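Local atomic coordinates of soluble lytic transglycosylase B3 (PDB entry 5ANZ), a protein that probably acts as a lytic transglycosylase that cleaves bacterial cell-wall peptidoglycan, binding a calcium ion and carrying a putative peptidoglycan-binding domain. Residues Q364-L372 against V382-A393. Sequence-based numbering, arbitrary orientation.
Sequences QRIELQRQL and VDGIIGANTRKA
The buried amide of Gln369 reaches from helix 362-374 into the loop before helix 388-401, where it meets the backbone of Gly384 and the side chains of Asp383 and Thr390. CG lies beside the backbone N (chi1 -77°) and the chain runs extended beyond it, which takes the amide into the turn 383-385. There OE1 accepts the N-H of Gly384 at 2.7 Å, with the donor tilted from the carbonyl plane. On the other branch, NE2 donates to Asp383 OD1 at 3.1 Å and to Thr390 OG1 at 3.0 Å, both acceptors lying close to the amide plane, so three bonds fix its rotation. The amide and carboxylate planes are 36° apart. Gln369 NE2 meets OD1 nearly along its C-O axis, while Ile385 N comes from above the carboxylate plane, on the other side of it, and closes an Asx turn.

One helical turn back, Arg365 bends at chi3 (-62°), and its NE donates a hydrogen bond to Gly384 O at 2.9 Å, in the guanidinium plane and at the group's edge; a water links NH2 to the same oxygen. Gly384, with positive phi, lies close against Ile366, whose CG1 is 3.6 Å from its CA. Apolar contacts flank this polar centre: Val382 CG1 packs on Ile366 CG2 and the Arg370 CG methylene, while Leu372 CD1 touches Ala393 CB at 4.1 Å beside Ile394 and Cys397 of helix 388-401.

Within the putative peptidoglycan-binding domain, the contact packs helix 362-374 against the loop that leads into helix 388-401 and against that helix's first turns. Gln369, itself buried, has both ends of its amide bonded and so probably ties the Asx turn to the first turn of helix 388-401.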
# COMPACT_ATOMS: atom_id res chain seq x y z
N GLN A 364 2.94 0.38 -23.15
CA GLN A 364 1.86 -0.49 -23.61
C GLN A 364 0.52 -0.15 -22.96
O GLN A 364 -0.54 -0.30 -23.60
CB GLN A 364 2.20 -1.96 -23.35
CG GLN A 364 3.16 -2.54 -24.38
CD GLN A 364 3.59 -3.95 -24.05
OE1 GLN A 364 3.49 -4.40 -22.91
NE2 GLN A 364 4.08 -4.67 -25.06
N ARG A 365 0.55 0.30 -21.71
CA ARG A 365 -0.68 0.71 -21.04
C ARG A 365 -1.26 1.96 -21.70
O ARG A 365 -2.48 2.11 -21.84
CB ARG A 365 -0.44 0.96 -19.56
CG ARG A 365 -0.12 -0.30 -18.76
CD ARG A 365 -0.17 -0.06 -17.26
NE ARG A 365 0.82 0.93 -16.81
CZ ARG A 365 2.06 0.63 -16.45
NH1 ARG A 365 2.49 -0.63 -16.50
NH2 ARG A 365 2.88 1.59 -16.05
N ILE A 366 -0.37 2.87 -22.10
CA ILE A 366 -0.79 4.08 -22.81
C ILE A 366 -1.34 3.71 -24.17
O ILE A 366 -2.38 4.23 -24.60
CB ILE A 366 0.38 5.07 -22.94
CG1 ILE A 366 0.65 5.71 -21.58
CG2 ILE A 366 0.08 6.13 -24.01
CD1 ILE A 366 2.04 6.32 -21.46
N GLU A 367 -0.64 2.81 -24.85
CA GLU A 367 -1.08 2.36 -26.16
C GLU A 367 -2.46 1.72 -26.05
O GLU A 367 -3.32 1.95 -26.91
CB GLU A 367 -0.09 1.38 -26.78
CG GLU A 367 -0.35 1.11 -28.26
CD GLU A 367 0.56 0.04 -28.84
OE1 GLU A 367 1.47 -0.44 -28.12
OE2 GLU A 367 0.37 -0.32 -30.02
N LEU A 368 -2.66 0.92 -25.01
CA LEU A 368 -3.94 0.24 -24.80
C LEU A 368 -5.07 1.25 -24.68
O LEU A 368 -6.14 1.06 -25.27
CB LEU A 368 -3.89 -0.63 -23.54
CG LEU A 368 -5.26 -1.18 -23.12
CD1 LEU A 368 -5.79 -2.12 -24.18
CD2 LEU A 368 -5.17 -1.88 -21.77
N GLN A 369 -4.83 2.30 -23.90
CA GLN A 369 -5.86 3.31 -23.69
C GLN A 369 -6.18 4.03 -24.99
O GLN A 369 -7.35 4.33 -25.27
CB GLN A 369 -5.42 4.31 -22.62
CG GLN A 369 -5.55 3.75 -21.19
CD GLN A 369 -4.88 4.63 -20.15
OE1 GLN A 369 -3.88 5.28 -20.43
NE2 GLN A 369 -5.43 4.63 -18.94
N ARG A 370 -5.15 4.30 -25.80
CA ARG A 370 -5.36 4.98 -27.08
C ARG A 370 -6.10 4.08 -28.07
O ARG A 370 -6.95 4.55 -28.84
CB ARG A 370 -4.02 5.45 -27.66
CG ARG A 370 -3.38 6.59 -26.88
CD ARG A 370 -2.09 7.04 -27.55
NE ARG A 370 -1.48 8.18 -26.87
CZ ARG A 370 -0.17 8.43 -26.85
NH1 ARG A 370 0.67 7.62 -27.48
NH2 ARG A 370 0.29 9.50 -26.21
N GLN A 371 -5.80 2.78 -28.03
CA GLN A 371 -6.45 1.83 -28.94
C GLN A 371 -7.91 1.61 -28.56
O GLN A 371 -8.77 1.47 -29.44
CB GLN A 371 -5.70 0.49 -28.95
CG GLN A 371 -4.45 0.48 -29.81
CD GLN A 371 -4.78 0.39 -31.28
OE1 GLN A 371 -4.81 -0.71 -31.85
NE2 GLN A 371 -5.06 1.53 -31.91
N LEU A 372 -8.18 1.59 -27.26
CA LEU A 372 -9.56 1.46 -26.78
C LEU A 372 -10.39 2.64 -27.24
O LEU A 372 -11.50 2.47 -27.78
CB LEU A 372 -9.59 1.35 -25.25
CG LEU A 372 -9.08 0.04 -24.64
CD1 LEU A 372 -8.77 0.23 -23.16
CD2 LEU A 372 -10.10 -1.08 -24.84
N VAL A 382 -5.84 9.46 -21.11
CA VAL A 382 -4.72 8.61 -21.49
C VAL A 382 -3.51 8.88 -20.61
O VAL A 382 -2.63 9.66 -20.97
CB VAL A 382 -4.32 8.82 -22.97
CG1 VAL A 382 -3.11 7.97 -23.32
CG2 VAL A 382 -5.50 8.48 -23.88
N ASP A 383 -3.46 8.23 -19.45
CA ASP A 383 -2.42 8.50 -18.46
C ASP A 383 -1.54 7.29 -18.17
O ASP A 383 -0.59 7.38 -17.40
CB ASP A 383 -3.05 9.00 -17.16
CG ASP A 383 -4.18 8.10 -16.67
OD1 ASP A 383 -4.29 6.95 -17.15
OD2 ASP A 383 -4.96 8.55 -15.81
N GLY A 384 -1.87 6.15 -18.77
CA GLY A 384 -1.13 4.93 -18.53
C GLY A 384 -1.53 4.25 -17.23
O GLY A 384 -0.93 3.25 -16.83
N ILE A 385 -2.55 4.78 -16.56
CA ILE A 385 -3.03 4.19 -15.32
C ILE A 385 -4.31 3.40 -15.53
O ILE A 385 -5.35 3.96 -15.90
CB ILE A 385 -3.27 5.25 -14.25
CG1 ILE A 385 -1.95 5.94 -13.88
CG2 ILE A 385 -3.93 4.63 -13.02
CD1 ILE A 385 -2.10 7.08 -12.91
N ILE A 386 -4.24 2.09 -15.28
CA ILE A 386 -5.42 1.24 -15.43
C ILE A 386 -6.33 1.37 -14.22
O ILE A 386 -6.25 0.56 -13.30
CB ILE A 386 -5.05 -0.24 -15.61
CG1 ILE A 386 -3.98 -0.41 -16.69
CG2 ILE A 386 -6.30 -1.07 -15.92
CD1 ILE A 386 -4.30 0.28 -17.99
N GLY A 387 -7.18 2.38 -14.23
CA GLY A 387 -8.13 2.58 -13.14
C GLY A 387 -9.53 2.14 -13.53
O GLY A 387 -9.72 1.44 -14.52
N ALA A 388 -10.51 2.55 -12.73
CA ALA A 388 -11.89 2.14 -12.93
C ALA A 388 -12.40 2.44 -14.34
O ALA A 388 -13.08 1.62 -14.96
CB ALA A 388 -12.79 2.81 -11.91
N ASN A 389 -12.09 3.63 -14.84
CA ASN A 389 -12.56 4.03 -16.17
C ASN A 389 -11.97 3.16 -17.26
O ASN A 389 -12.66 2.75 -18.19
CB ASN A 389 -12.22 5.50 -16.44
CG ASN A 389 -12.89 6.45 -15.47
OD1 ASN A 389 -13.98 6.17 -14.97
ND2 ASN A 389 -12.24 7.58 -15.20
N THR A 390 -10.68 2.87 -17.15
CA THR A 390 -10.04 2.03 -18.15
C THR A 390 -10.56 0.60 -18.07
O THR A 390 -10.75 -0.05 -19.09
CB THR A 390 -8.51 2.05 -17.99
OG1 THR A 390 -8.04 3.39 -18.14
CG2 THR A 390 -7.87 1.18 -19.04
N ARG A 391 -10.81 0.11 -16.86
CA ARG A 391 -11.31 -1.25 -16.71
C ARG A 391 -12.69 -1.37 -17.36
O ARG A 391 -13.03 -2.38 -17.96
CB ARG A 391 -11.36 -1.66 -15.23
CG ARG A 391 -9.98 -1.91 -14.64
CD ARG A 391 -10.05 -2.60 -13.29
NE ARG A 391 -10.73 -1.79 -12.29
CZ ARG A 391 -10.12 -0.90 -11.51
NH1 ARG A 391 -8.81 -0.71 -11.61
NH2 ARG A 391 -10.83 -0.20 -10.63
N LYS A 392 -13.47 -0.30 -17.24
CA LYS A 392 -14.79 -0.25 -17.87
C LYS A 392 -14.66 -0.41 -19.38
O LYS A 392 -15.38 -1.19 -20.02
CB LYS A 392 -15.48 1.07 -17.52
CG LYS A 392 -16.98 1.07 -17.68
CD LYS A 392 -17.57 2.37 -17.15
CE LYS A 392 -19.09 2.35 -17.26
NZ LYS A 392 -19.69 1.26 -16.44
N ALA A 393 -13.71 0.33 -19.95
CA ALA A 393 -13.47 0.30 -21.38
C ALA A 393 -12.94 -1.05 -21.80
O ALA A 393 -13.30 -1.59 -22.84
CB ALA A 393 -12.48 1.39 -21.76
O HOH W 1 1.56 3.56 -15.00